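Side-chain contacts in DNA ligase (Archaeoglobus fulgidus, PDB 3GDE), which probably seals nicks in double-stranded DNA during replication, recombination and repair, spending ATP with magnesium as cofactor: residues A30-K35 with Y43-F48; C13-K18 with T26-A31; F48-V53 with G173-A178; E191-I196 with G201-V206. One frame throughout, in Å; residues are numbered along the deposited sequence.

Interaction 1: residues A30-K35 with Y43-F48; sequences AAFLQK and YDVVLF
F32 reaches V45 with one corner of its ring, CE2 lying 3.9 Å from V45 CG1. The methyl stands at the ring edge, near the ring plane, so the two side chains meet by rim and branch and V45 does not lie over a ring face. With CG of F32 opposite the backbone N (chi1 -167°), the ring extends from its helix toward V45. One residue on, L33 carries the rest of the contact through a single methyl, CD1. It sits 3.9 Å from V45 CG1, where the two side chains pass in opposite directions, and 4.2 Å from V46 CG2, which it meets roughly at a right angle. The first torsion of L33 lies off the usual staggered values (chi1 -97°), with CD1 placed near both valines. V45 CG1 is thus shared between a ring edge and a leucine methyl, and all contacts across the two segments are apolar, with no hydrogen bond. The segments belong to helices 22-34 and 39-49, an antiparallel helical hairpin of the N-terminal DNA-binding domain; the axes of 30-34 and 43-48 approach to 11.2 Å at 155°, and F32, L33, V45 and V46 bridge the gap. M4 lies on F32 and V45, and F12 stacks on the F32 ring. Helix 172-182 supports L33 through I179 and V46 through M175, helix 200-216 covers V46 with L200 and A204, and helix 117-129 holds D44 by salt bridges to R118 and R121.

Interaction 2: residues C13-K18 with T26-A31; sequences CERLEK and TARIAA
L16 supplies the apolar part of the contact, its two methyls dividing the work between neighbouring residues of the facing helix. CD1 comes to 4.0 Å from CG1 of I29, the side chains crossing at about a right angle. CD2 lies 3.8 Å from CB of R28, and here the leucine and the start of the arginine chain run past each other in opposite directions. Rotation about the CB-CG bond of L16 (chi2 -179° to CD1) sets CD1 toward I29 and CD2 toward R28. The second kind of contact is aliphatic against guanidinium. R28 is bent at chi2 and chi3, which carries its terminal group across to R15 until NH2 lies 4.0 Å from CB of R15, an oblique approach. The two arginine heads do not meet: R15 NE and R28 NH2 are 5.7 Å apart, since the R15 chain leads away and NE instead hydrogen-bonds to E11 O within its own helix. No hydrogen bond or salt bridge joins the segments, and the two like-charged heads stay apart at the exposed side. Helices 6-16 and 22-34, consecutive in the N-terminal DNA-binding domain, are joined here near the end of the first. I49 of helix 39-49 lies against both L16 and I29; A178 of helix 172-182 packs on I29, and helix 152-162 flanks the other side of segment 13-18, where E17 forms a salt bridge with R160.

Interaction 3: residues F48-V53 with G173-A178; sequences FITGKV and GIMRDA
I49, at the C-terminal end of helix 39-49, and T50, just after it, pack on M175 of helix 172-182, where the end of one helix meets the side of another inside the helical N-terminal DNA-binding domain; the contact brings together parts of the chain more than a hundred residues apart. M175 does all the touching for its helix. Its thioether is bent at chi2 and chi3 (-55° and -61°), folding the end of the side chain over CG2 of I49: SD lies 3.5 Å and CE 3.7 Å from that methyl. With CG1 turned opposite its backbone N, I49 presents CG2 to the sulfur and methyl of M175. Closer to the backbone, T50 CG2 comes to 3.6 Å from M175 CG, so the methionine is met at its root by one residue and at its sulfur and methyl by the other, both pairs at a slant. The contact is apolar throughout and largely buried; I49 is backed by F12 and L16 of helix 6-16. After I49 the chain leaves the helix, and G51 takes positive phi (72°), its N hydrogen-bonded to F48 O at 3.0 Å. Polar ties flank the packing: K52 forms a salt bridge with E172, just ahead of segment 173-178, while G173 and I174 share backbone hydrogen bonds with P456 and V457 of the C-terminal OB-fold region, linking two domains in this closed conformation. The T50 hydroxyl turns back to the preceding helix: OG1 hydrogen-bonds to L47 O, while CG2 of the same residue rests on M175.

Interaction 4: residues E191-I196 with G201-V206; sequences ERAYMI and GRVAVV
V203 presses one methyl, CG2, onto the backbone of the facing helix where A193 joins Y194. CG2 is 3.8 Å from A193 C and equally 3.8 Å from Y194 N, so it rests on the peptide link itself, with A193 CB at 4.0 Å beside it. The backbones come close, 6.4 Å between the CA atoms of Y194 and V203, consistent with the small A193 facing V203. CG2 lies opposite the carbonyl carbon of V203 and beside its N (chi1 168° to CG1), which turns it to the neighbouring helix. Segments 191-196 and 201-206 lie on helices 187-197 and 200-216, two consecutive helices packed against each other across a tight turn in the helical N-terminal part of the ligase; D199 in that turn accepts a hydrogen bond from R202 N through OD1. V190, T197 and L215 surround V203 as well, and L215 also touches A193, making this the buried side. On the looser side Y194 contributes little beyond its backbone: its CB stays 4.5 Å from V203 CG2, and its partly exposed ring leads to a hydrogen bond between OH and E172 OE2. The Y194 side chain also touches R227 and L200, and lies about 11 Å from that of R272, a predicted ATP-binding residue.

How the interactions relate
Interactions 1, 3 and 4 are buried, whereas interaction 2 lies partly at the surface and alone involves a guanidinium group, that of R28. Helix 22-34 serves interactions 1 and 2, and helix 39-49 serves 1 and 3. Interactions 1 and 3 also meet directly, with A30 CB 3.4 Å from A178 O, and Y43 CD1 of interaction 1 lies 3.4 Å from G201 C of interaction 4. Interactions 3 and 4 touch where R176 CD is 3.8 Å from E191 CB. Interactions 2 and 4 are 21 Å apart between centres and do not touch. All four lack hydrogen bonds across their segments, yet differ in kind: ring edge and methyls in 1, a thioether in 3, a methyl on a peptide link in 4.

Interaction 1: residues A30-K35 with Y43-F48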
loop_
_atom_site.group_PDB
_atom_site.type_symbol
_atom_site.label_atom_id
_atom_site.label_comp_id
_atom_site.label_asym_id
_atom_site.label_seq_id
_atom_site.Cartn_x
_atom_site.Cartn_y
_atom_site.Cartn_z
ATOM N N ALA A 30 -12.411 -20.033 3.222
ATOM C CA ALA A 30 -12.228 -21.058 2.189
ATOM C C ALA A 30 -13.538 -21.728 1.817
ATOM O O ALA A 30 -13.866 -21.836 0.632
ATOM C CB ALA A 30 -11.205 -22.121 2.645
ATOM N N ALA A 31 -14.279 -22.172 2.830
ATOM C CA ALA A 31 -15.598 -22.794 2.637
ATOM C C ALA A 31 -16.543 -21.917 1.831
ATOM O O ALA A 31 -17.182 -22.397 0.897
ATOM C CB ALA A 31 -16.236 -23.180 4.007
ATOM N N PHE A 32 -16.625 -20.635 2.194
ATOM C CA PHE A 32 -17.450 -19.651 1.469
ATOM C C PHE A 32 -17.036 -19.486 0.008
ATOM O O PHE A 32 -17.877 -19.522 -0.894
ATOM C CB PHE A 32 -17.381 -18.285 2.171
ATOM C CG PHE A 32 -18.423 -17.303 1.701
ATOM C CD1 PHE A 32 -19.743 -17.394 2.154
ATOM C CD2 PHE A 32 -18.082 -16.272 0.820
ATOM C CE1 PHE A 32 -20.707 -16.474 1.729
ATOM C CE2 PHE A 32 -19.045 -15.350 0.378
ATOM C CZ PHE A 32 -20.358 -15.456 0.826
ATOM N N LEU A 33 -15.734 -19.295 -0.209
ATOM C CA LEU A 33 -15.162 -19.093 -1.541
ATOM C C LEU A 33 -15.426 -20.275 -2.488
ATOM O O LEU A 33 -15.701 -20.081 -3.671
ATOM C CB LEU A 33 -13.648 -18.838 -1.415
ATOM C CG LEU A 33 -13.017 -17.426 -1.396
ATOM C CD1 LEU A 33 -13.912 -16.273 -0.888
ATOM C CD2 LEU A 33 -11.662 -17.449 -0.699
ATOM N N GLN A 34 -15.339 -21.488 -1.949
ATOM C CA GLN A 34 -15.567 -22.735 -2.692
ATOM C C GLN A 34 -16.932 -22.880 -3.348
ATOM O O GLN A 34 -17.072 -23.629 -4.316
ATOM C CB GLN A 34 -15.407 -23.929 -1.750
ATOM C CG GLN A 34 -14.016 -24.431 -1.651
ATOM C CD GLN A 34 -13.880 -25.572 -0.671
ATOM O OE1 GLN A 34 -14.748 -25.791 0.186
ATOM N NE2 GLN A 34 -12.773 -26.303 -0.778
ATOM N N LYS A 35 -17.934 -22.192 -2.803
ATOM C CA LYS A 35 -19.324 -22.392 -3.199
ATOM C C LYS A 35 -19.824 -21.294 -4.133
ATOM O O LYS A 35 -20.999 -21.278 -4.547
ATOM C CB LYS A 35 -20.201 -22.506 -1.950
ATOM C CG LYS A 35 -19.850 -23.699 -1.090
ATOM C CD LYS A 35 -20.633 -23.697 0.201
ATOM C CE LYS A 35 -20.192 -24.840 1.117
ATOM N NZ LYS A 35 -18.703 -24.819 1.356
ATOM N N TYR A 43 -14.410 -12.936 -7.627
ATOM C CA TYR A 43 -13.488 -11.817 -7.759
ATOM C C TYR A 43 -13.850 -10.691 -6.801
ATOM O O TYR A 43 -13.027 -10.249 -5.996
ATOM C CB TYR A 43 -13.495 -11.308 -9.204
ATOM C CG TYR A 43 -12.512 -10.197 -9.470
ATOM C CD1 TYR A 43 -11.227 -10.475 -9.947
ATOM C CD2 TYR A 43 -12.863 -8.861 -9.242
ATOM C CE1 TYR A 43 -10.314 -9.450 -10.193
ATOM C CE2 TYR A 43 -11.964 -7.831 -9.481
ATOM C CZ TYR A 43 -10.687 -8.131 -9.954
ATOM O OH TYR A 43 -9.795 -7.107 -10.190
ATOM N N ASP A 44 -15.091 -10.234 -6.876
ATOM C CA ASP A 44 -15.534 -9.147 -6.016
ATOM C C ASP A 44 -15.447 -9.496 -4.530
ATOM O O ASP A 44 -14.990 -8.682 -3.736
ATOM C CB ASP A 44 -16.949 -8.709 -6.392
ATOM C CG ASP A 44 -16.993 -7.931 -7.688
ATOM O OD1 ASP A 44 -15.971 -7.315 -8.068
ATOM O OD2 ASP A 44 -18.066 -7.928 -8.333
ATOM N N VAL A 45 -15.853 -10.705 -4.157
ATOM C CA VAL A 45 -15.821 -11.109 -2.743
ATOM C C VAL A 45 -14.383 -11.106 -2.189
ATOM O O VAL A 45 -14.152 -10.678 -1.058
ATOM C CB VAL A 45 -16.541 -12.486 -2.520
ATOM C CG1 VAL A 45 -16.195 -13.102 -1.163
ATOM C CG2 VAL A 45 -18.029 -12.314 -2.631
ATOM N N VAL A 46 -13.428 -11.570 -2.995
ATOM C CA VAL A 46 -12.040 -11.644 -2.561
ATOM C C VAL A 46 -11.476 -10.232 -2.324
ATOM O O VAL A 46 -10.863 -9.964 -1.283
ATOM C CB VAL A 46 -11.157 -12.480 -3.533
ATOM C CG1 VAL A 46 -9.682 -12.313 -3.206
ATOM C CG2 VAL A 46 -11.540 -13.953 -3.453
ATOM N N LEU A 47 -11.707 -9.338 -3.284
ATOM C CA LEU A 47 -11.379 -7.929 -3.105
ATOM C C LEU A 47 -12.106 -7.335 -1.903
ATOM O O LEU A 47 -11.457 -6.884 -0.957
ATOM C CB LEU A 47 -11.657 -7.126 -4.379
ATOM C CG LEU A 47 -10.444 -6.949 -5.299
ATOM C CD1 LEU A 47 -10.015 -8.262 -5.929
ATOM C CD2 LEU A 47 -10.693 -5.879 -6.376
ATOM N N PHE A 48 -13.440 -7.373 -1.930
ATOM C CA PHE A 48 -14.269 -6.737 -0.904
ATOM C C PHE A 48 -13.937 -7.139 0.542
ATOM O O PHE A 48 -13.926 -6.288 1.429
ATOM C CB PHE A 48 -15.769 -6.938 -1.182
ATOM C CG PHE A 48 -16.262 -6.255 -2.442
ATOM C CD1 PHE A 48 -15.402 -5.508 -3.243
ATOM C CD2 PHE A 48 -17.597 -6.342 -2.809
ATOM C CE1 PHE A 48 -15.861 -4.883 -4.398
ATOM C CE2 PHE A 48 -18.066 -5.716 -3.950
ATOM C CZ PHE A 48 -17.200 -4.994 -4.757
#

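Interaction 2: residues C13-K18 with T26-A31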
loop_
_atom_site.group_PDB
_atom_site.type_symbol
_atom_site.label_atom_id
_atom_site.label_comp_id
_atom_site.label_asym_id
_atom_site.label_seq_id
_atom_site.Cartn_x
_atom_site.Cartn_y
_atom_site.Cartn_z
ATOM N N CYS A 13 -19.751 -11.902 6.627
ATOM C CA CYS A 13 -18.742 -11.052 7.276
ATOM C C CYS A 13 -19.057 -10.801 8.743
ATOM O O CYS A 13 -18.160 -10.822 9.590
ATOM C CB CYS A 13 -18.612 -9.713 6.552
ATOM S SG CYS A 13 -17.823 -9.848 4.951
ATOM N N GLU A 14 -20.335 -10.563 9.033
ATOM C CA GLU A 14 -20.788 -10.333 10.392
ATOM C C GLU A 14 -20.396 -11.489 11.316
ATOM O O GLU A 14 -19.928 -11.261 12.434
ATOM C CB GLU A 14 -22.287 -10.113 10.416
ATOM C CG GLU A 14 -22.752 -9.397 11.658
ATOM C CD GLU A 14 -23.614 -10.255 12.547
ATOM O OE1 GLU A 14 -23.251 -11.429 12.800
ATOM O OE2 GLU A 14 -24.674 -9.746 12.987
ATOM N N ARG A 15 -20.565 -12.719 10.825
ATOM C CA ARG A 15 -20.219 -13.915 11.580
ATOM C C ARG A 15 -18.708 -14.049 11.828
ATOM O O ARG A 15 -18.290 -14.606 12.839
ATOM C CB ARG A 15 -20.798 -15.157 10.893
ATOM C CG ARG A 15 -22.209 -15.505 11.358
ATOM C CD ARG A 15 -23.017 -16.306 10.321
ATOM N NE ARG A 15 -24.001 -15.453 9.652
ATOM C CZ ARG A 15 -25.254 -15.264 10.075
ATOM N NH1 ARG A 15 -25.702 -15.888 11.162
ATOM N NH2 ARG A 15 -26.065 -14.447 9.406
ATOM N N LEU A 16 -17.896 -13.511 10.922
ATOM C CA LEU A 16 -16.436 -13.534 11.058
ATOM C C LEU A 16 -15.920 -12.609 12.152
ATOM O O LEU A 16 -14.818 -12.813 12.664
ATOM C CB LEU A 16 -15.761 -13.151 9.742
ATOM C CG LEU A 16 -15.849 -14.054 8.518
ATOM C CD1 LEU A 16 -15.055 -13.418 7.396
ATOM C CD2 LEU A 16 -15.367 -15.477 8.807
ATOM N N GLU A 17 -16.700 -11.582 12.486
ATOM C CA GLU A 17 -16.321 -10.610 13.513
ATOM C C GLU A 17 -16.116 -11.246 14.889
ATOM O O GLU A 17 -15.273 -10.808 15.663
ATOM C CB GLU A 17 -17.366 -9.494 13.623
ATOM C CG GLU A 17 -17.531 -8.688 12.362
ATOM C CD GLU A 17 -17.826 -7.226 12.614
ATOM O OE1 GLU A 17 -17.820 -6.795 13.792
ATOM O OE2 GLU A 17 -18.049 -6.503 11.612
ATOM N N LYS A 18 -16.895 -12.282 15.171
ATOM C CA LYS A 18 -16.859 -12.999 16.439
ATOM C C LYS A 18 -15.629 -13.902 16.539
ATOM O O LYS A 18 -15.187 -14.251 17.639
ATOM C CB LYS A 18 -18.168 -13.797 16.582
ATOM C CG LYS A 18 -18.179 -15.016 17.516
ATOM C CD LYS A 18 -18.055 -16.337 16.731
ATOM C CE LYS A 18 -18.663 -17.510 17.483
ATOM N NZ LYS A 18 -20.156 -17.400 17.564
ATOM N N THR A 26 -9.484 -18.545 8.312
ATOM C CA THR A 26 -9.020 -19.164 7.074
ATOM C C THR A 26 -10.008 -20.245 6.556
ATOM O O THR A 26 -10.366 -20.261 5.374
ATOM C CB THR A 26 -7.586 -19.740 7.258
ATOM O OG1 THR A 26 -6.687 -18.676 7.591
ATOM C CG2 THR A 26 -7.086 -20.440 5.995
ATOM N N ALA A 27 -10.457 -21.115 7.456
ATOM C CA ALA A 27 -11.313 -22.249 7.091
ATOM C C ALA A 27 -12.750 -21.816 6.726
ATOM O O ALA A 27 -13.319 -22.292 5.739
ATOM C CB ALA A 27 -11.300 -23.317 8.211
ATOM N N ARG A 28 -13.315 -20.897 7.507
ATOM C CA ARG A 28 -14.595 -20.272 7.175
ATOM C C ARG A 28 -14.589 -19.592 5.814
ATOM O O ARG A 28 -15.517 -19.770 5.027
ATOM C CB ARG A 28 -15.016 -19.261 8.242
ATOM C CG ARG A 28 -15.361 -19.880 9.582
ATOM C CD ARG A 28 -16.694 -20.603 9.516
ATOM N NE ARG A 28 -17.837 -19.714 9.716
ATOM C CZ ARG A 28 -18.732 -19.854 10.691
ATOM N NH1 ARG A 28 -18.627 -20.857 11.560
ATOM N NH2 ARG A 28 -19.745 -18.998 10.788
ATOM N N ILE A 29 -13.539 -18.823 5.540
ATOM C CA ILE A 29 -13.423 -18.076 4.280
ATOM C C ILE A 29 -13.234 -18.990 3.069
ATOM O O ILE A 29 -13.827 -18.744 2.023
ATOM C CB ILE A 29 -12.301 -17.000 4.341
ATOM C CG1 ILE A 29 -12.660 -15.934 5.387
ATOM C CG2 ILE A 29 -12.046 -16.368 2.931
ATOM C CD1 ILE A 29 -11.507 -14.977 5.721
ATOM N N ALA A 30 -12.411 -20.033 3.222
ATOM C CA ALA A 30 -12.228 -21.058 2.189
ATOM C C ALA A 30 -13.538 -21.728 1.817
ATOM O O ALA A 30 -13.866 -21.836 0.632
ATOM C CB ALA A 30 -11.205 -22.121 2.645
ATOM N N ALA A 31 -14.279 -22.172 2.830
ATOM C CA ALA A 31 -15.598 -22.794 2.637
ATOM C C ALA A 31 -16.543 -21.917 1.831
ATOM O O ALA A 31 -17.182 -22.397 0.897
ATOM C CB ALA A 31 -16.236 -23.180 4.007
#

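Interaction 3: residues F48-V53 with G173-A178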
loop_
_atom_site.group_PDB
_atom_site.type_symbol
_atom_site.label_atom_id
_atom_site.label_comp_id
_atom_site.label_asym_id
_atom_site.label_seq_id
_atom_site.Cartn_x
_atom_site.Cartn_y
_atom_site.Cartn_z
ATOM N N PHE A 48 -13.440 -7.373 -1.930
ATOM C CA PHE A 48 -14.269 -6.737 -0.904
ATOM C C PHE A 48 -13.937 -7.139 0.542
ATOM O O PHE A 48 -13.926 -6.288 1.429
ATOM C CB PHE A 48 -15.769 -6.938 -1.182
ATOM C CG PHE A 48 -16.262 -6.255 -2.442
ATOM C CD1 PHE A 48 -15.402 -5.508 -3.243
ATOM C CD2 PHE A 48 -17.597 -6.342 -2.809
ATOM C CE1 PHE A 48 -15.861 -4.883 -4.398
ATOM C CE2 PHE A 48 -18.066 -5.716 -3.950
ATOM C CZ PHE A 48 -17.200 -4.994 -4.757
ATOM N N ILE A 49 -13.651 -8.417 0.785
ATOM C CA ILE A 49 -13.338 -8.854 2.153
ATOM C C ILE A 49 -12.033 -8.230 2.689
ATOM O O ILE A 49 -11.861 -8.086 3.910
ATOM C CB ILE A 49 -13.349 -10.407 2.293
ATOM C CG1 ILE A 49 -13.367 -10.824 3.768
ATOM C CG2 ILE A 49 -12.174 -11.036 1.541
ATOM C CD1 ILE A 49 -13.777 -12.285 3.999
ATOM N N THR A 50 -11.138 -7.846 1.776
ATOM C CA THR A 50 -9.878 -7.194 2.148
ATOM C C THR A 50 -9.996 -5.674 2.275
ATOM O O THR A 50 -8.987 -4.995 2.461
ATOM C CB THR A 50 -8.732 -7.518 1.159
ATOM O OG1 THR A 50 -9.097 -7.096 -0.158
ATOM C CG2 THR A 50 -8.430 -9.006 1.142
ATOM N N GLY A 51 -11.217 -5.148 2.164
ATOM C CA GLY A 51 -11.445 -3.705 2.169
ATOM C C GLY A 51 -11.005 -2.984 0.909
ATOM O O GLY A 51 -10.768 -1.780 0.945
ATOM N N LYS A 52 -10.906 -3.713 -0.205
ATOM C CA LYS A 52 -10.491 -3.129 -1.491
ATOM C C LYS A 52 -11.608 -3.200 -2.518
ATOM O O LYS A 52 -12.323 -4.202 -2.620
ATOM C CB LYS A 52 -9.290 -3.877 -2.096
ATOM C CG LYS A 52 -7.943 -3.725 -1.400
ATOM C CD LYS A 52 -6.910 -4.594 -2.150
ATOM C CE LYS A 52 -5.638 -4.817 -1.350
ATOM N NZ LYS A 52 -5.863 -5.595 -0.075
ATOM N N VAL A 53 -11.717 -2.146 -3.312
ATOM C CA VAL A 53 -12.621 -2.128 -4.451
ATOM C C VAL A 53 -11.804 -2.281 -5.745
ATOM O O VAL A 53 -12.237 -2.965 -6.685
ATOM C CB VAL A 53 -13.490 -0.847 -4.438
ATOM C CG1 VAL A 53 -14.390 -0.780 -5.642
ATOM C CG2 VAL A 53 -14.314 -0.776 -3.150
ATOM N N GLY A 173 -2.560 -12.326 4.495
ATOM C CA GLY A 173 -2.090 -13.659 4.873
ATOM C C GLY A 173 -3.220 -14.675 4.999
ATOM O O GLY A 173 -3.141 -15.782 4.473
ATOM N N ILE A 174 -4.281 -14.296 5.703
ATOM C CA ILE A 174 -5.449 -15.164 5.813
ATOM C C ILE A 174 -6.061 -15.434 4.431
ATOM O O ILE A 174 -6.350 -16.586 4.090
ATOM C CB ILE A 174 -6.468 -14.599 6.804
ATOM C CG1 ILE A 174 -5.931 -14.770 8.228
ATOM C CG2 ILE A 174 -7.848 -15.260 6.615
ATOM C CD1 ILE A 174 -6.677 -13.963 9.278
ATOM N N MET A 175 -6.202 -14.389 3.619
ATOM C CA MET A 175 -6.762 -14.540 2.272
ATOM C C MET A 175 -5.963 -15.457 1.337
ATOM O O MET A 175 -6.561 -16.272 0.632
ATOM C CB MET A 175 -7.002 -13.184 1.624
ATOM C CG MET A 175 -8.200 -12.454 2.196
ATOM S SD MET A 175 -9.726 -13.421 2.140
ATOM C CE MET A 175 -9.876 -13.669 0.360
ATOM N N ARG A 176 -4.631 -15.309 1.331
ATOM C CA ARG A 176 -3.725 -16.207 0.589
ATOM C C ARG A 176 -3.983 -17.654 1.020
ATOM O O ARG A 176 -4.161 -18.533 0.184
ATOM C CB ARG A 176 -2.238 -15.824 0.811
ATOM C CG ARG A 176 -1.230 -16.992 0.642
ATOM C CD ARG A 176 0.172 -16.742 1.226
ATOM N NE ARG A 176 0.146 -16.092 2.539
ATOM C CZ ARG A 176 0.499 -16.659 3.696
ATOM N NH1 ARG A 176 0.931 -17.918 3.738
ATOM N NH2 ARG A 176 0.422 -15.955 4.826
ATOM N N ASP A 177 -4.027 -17.868 2.331
ATOM C CA ASP A 177 -4.193 -19.191 2.916
ATOM C C ASP A 177 -5.579 -19.782 2.636
ATOM O O ASP A 177 -5.714 -20.995 2.439
ATOM C CB ASP A 177 -3.949 -19.138 4.431
ATOM C CG ASP A 177 -2.479 -18.939 4.799
ATOM O OD1 ASP A 177 -1.607 -19.014 3.915
ATOM O OD2 ASP A 177 -2.190 -18.717 5.993
ATOM N N ALA A 178 -6.596 -18.920 2.625
ATOM C CA ALA A 178 -7.982 -19.327 2.394
ATOM C C ALA A 178 -8.213 -19.699 0.934
ATOM O O ALA A 178 -8.929 -20.658 0.633
ATOM C CB ALA A 178 -8.935 -18.229 2.830
#

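Interaction 4: residues E191-I196 with G201-V206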
loop_
_atom_site.group_PDB
_atom_site.type_symbol
_atom_site.label_atom_id
_atom_site.label_comp_id
_atom_site.label_asym_id
_atom_site.label_seq_id
_atom_site.Cartn_x
_atom_site.Cartn_y
_atom_site.Cartn_z
ATOM N N GLU A 191 0.650 -17.143 -3.188
ATOM C CA GLU A 191 1.546 -16.044 -2.888
ATOM C C GLU A 191 2.348 -15.600 -4.108
ATOM O O GLU A 191 2.313 -14.428 -4.466
ATOM C CB GLU A 191 2.513 -16.467 -1.789
ATOM C CG GLU A 191 3.609 -15.466 -1.527
ATOM C CD GLU A 191 3.343 -14.668 -0.303
ATOM O OE1 GLU A 191 3.956 -14.988 0.743
ATOM O OE2 GLU A 191 2.506 -13.736 -0.379
ATOM N N ARG A 192 3.069 -16.536 -4.727
ATOM C CA ARG A 192 3.900 -16.239 -5.904
ATOM C C ARG A 192 3.128 -15.605 -7.049
ATOM O O ARG A 192 3.609 -14.667 -7.669
ATOM C CB ARG A 192 4.631 -17.491 -6.397
ATOM C CG ARG A 192 6.036 -17.628 -5.870
ATOM C CD ARG A 192 6.742 -18.838 -6.476
ATOM N NE ARG A 192 6.590 -20.025 -5.629
ATOM C CZ ARG A 192 5.951 -21.136 -5.987
ATOM N NH1 ARG A 192 5.404 -21.241 -7.195
ATOM N NH2 ARG A 192 5.868 -22.154 -5.131
ATOM N N ALA A 193 1.937 -16.132 -7.323
ATOM C CA ALA A 193 1.044 -15.604 -8.360
ATOM C C ALA A 193 0.537 -14.185 -8.040
ATOM O O ALA A 193 0.381 -13.342 -8.936
ATOM C CB ALA A 193 -0.133 -16.552 -8.567
ATOM N N TYR A 194 0.277 -13.940 -6.760
ATOM C CA TYR A 194 -0.093 -12.619 -6.279
ATOM C C TYR A 194 1.016 -11.587 -6.497
ATOM O O TYR A 194 0.743 -10.436 -6.869
ATOM C CB TYR A 194 -0.463 -12.674 -4.796
ATOM C CG TYR A 194 -0.990 -11.376 -4.228
ATOM C CD1 TYR A 194 -1.906 -10.593 -4.935
ATOM C CD2 TYR A 194 -0.602 -10.952 -2.965
ATOM C CE1 TYR A 194 -2.413 -9.412 -4.402
ATOM C CE2 TYR A 194 -1.097 -9.782 -2.419
ATOM C CZ TYR A 194 -2.004 -9.013 -3.142
ATOM O OH TYR A 194 -2.487 -7.846 -2.588
ATOM N N MET A 195 2.257 -12.004 -6.265
ATOM C CA MET A 195 3.405 -11.108 -6.410
ATOM C C MET A 195 3.634 -10.635 -7.860
ATOM O O MET A 195 4.195 -9.561 -8.080
ATOM C CB MET A 195 4.671 -11.739 -5.814
ATOM C CG MET A 195 4.613 -12.026 -4.304
ATOM S SD MET A 195 4.193 -10.602 -3.265
ATOM C CE MET A 195 3.977 -11.380 -1.672
ATOM N N ILE A 196 3.193 -11.414 -8.847
ATOM C CA ILE A 196 3.369 -11.001 -10.248
ATOM C C ILE A 196 2.111 -10.430 -10.919
ATOM O O ILE A 196 2.193 -9.909 -12.030
ATOM C CB ILE A 196 3.987 -12.105 -11.149
ATOM C CG1 ILE A 196 3.056 -13.308 -11.262
ATOM C CG2 ILE A 196 5.395 -12.498 -10.673
ATOM C CD1 ILE A 196 3.269 -14.105 -12.524
ATOM N N GLY A 201 -8.024 -11.151 -6.460
ATOM C CA GLY A 201 -9.255 -11.576 -7.116
ATOM C C GLY A 201 -8.972 -12.385 -8.366
ATOM O O GLY A 201 -9.513 -13.479 -8.535
ATOM N N ARG A 202 -8.115 -11.838 -9.234
ATOM C CA ARG A 202 -7.628 -12.535 -10.419
ATOM C C ARG A 202 -7.011 -13.885 -10.048
ATOM O O ARG A 202 -7.276 -14.895 -10.694
ATOM C CB ARG A 202 -6.585 -11.675 -11.143
ATOM C CG ARG A 202 -6.641 -11.752 -12.660
ATOM C CD ARG A 202 -5.441 -12.424 -13.307
ATOM N NE ARG A 202 -4.384 -11.457 -13.562
ATOM C CZ ARG A 202 -3.513 -11.495 -14.571
ATOM N NH1 ARG A 202 -3.551 -12.464 -15.483
ATOM N NH2 ARG A 202 -2.592 -10.536 -14.663
ATOM N N VAL A 203 -6.178 -13.885 -9.014
ATOM C CA VAL A 203 -5.538 -15.104 -8.522
ATOM C C VAL A 203 -6.569 -16.159 -8.065
ATOM O O VAL A 203 -6.432 -17.342 -8.396
ATOM C CB VAL A 203 -4.485 -14.783 -7.406
ATOM C CG1 VAL A 203 -4.028 -16.038 -6.678
ATOM C CG2 VAL A 203 -3.278 -14.075 -8.006
ATOM N N ALA A 204 -7.590 -15.729 -7.321
ATOM C CA ALA A 204 -8.644 -16.627 -6.847
ATOM C C ALA A 204 -9.382 -17.280 -8.022
ATOM O O ALA A 204 -9.608 -18.499 -8.030
ATOM C CB ALA A 204 -9.613 -15.889 -5.948
ATOM N N VAL A 205 -9.721 -16.468 -9.023
ATOM C CA VAL A 205 -10.409 -16.959 -10.207
ATOM C C VAL A 205 -9.568 -18.000 -10.968
ATOM O O VAL A 205 -10.098 -18.996 -11.447
ATOM C CB VAL A 205 -10.875 -15.799 -11.124
ATOM C CG1 VAL A 205 -11.490 -16.325 -12.440
ATOM C CG2 VAL A 205 -11.871 -14.900 -10.380
ATOM N N VAL A 206 -8.261 -17.780 -11.062
ATOM C CA VAL A 206 -7.382 -18.745 -11.720
ATOM C C VAL A 206 -7.321 -20.025 -10.887
ATOM O O VAL A 206 -7.358 -21.120 -11.443
ATOM C CB VAL A 206 -5.974 -18.161 -12.003
ATOM C CG1 VAL A 206 -4.996 -19.240 -12.502
ATOM C CG2 VAL A 206 -6.077 -17.044 -13.030
#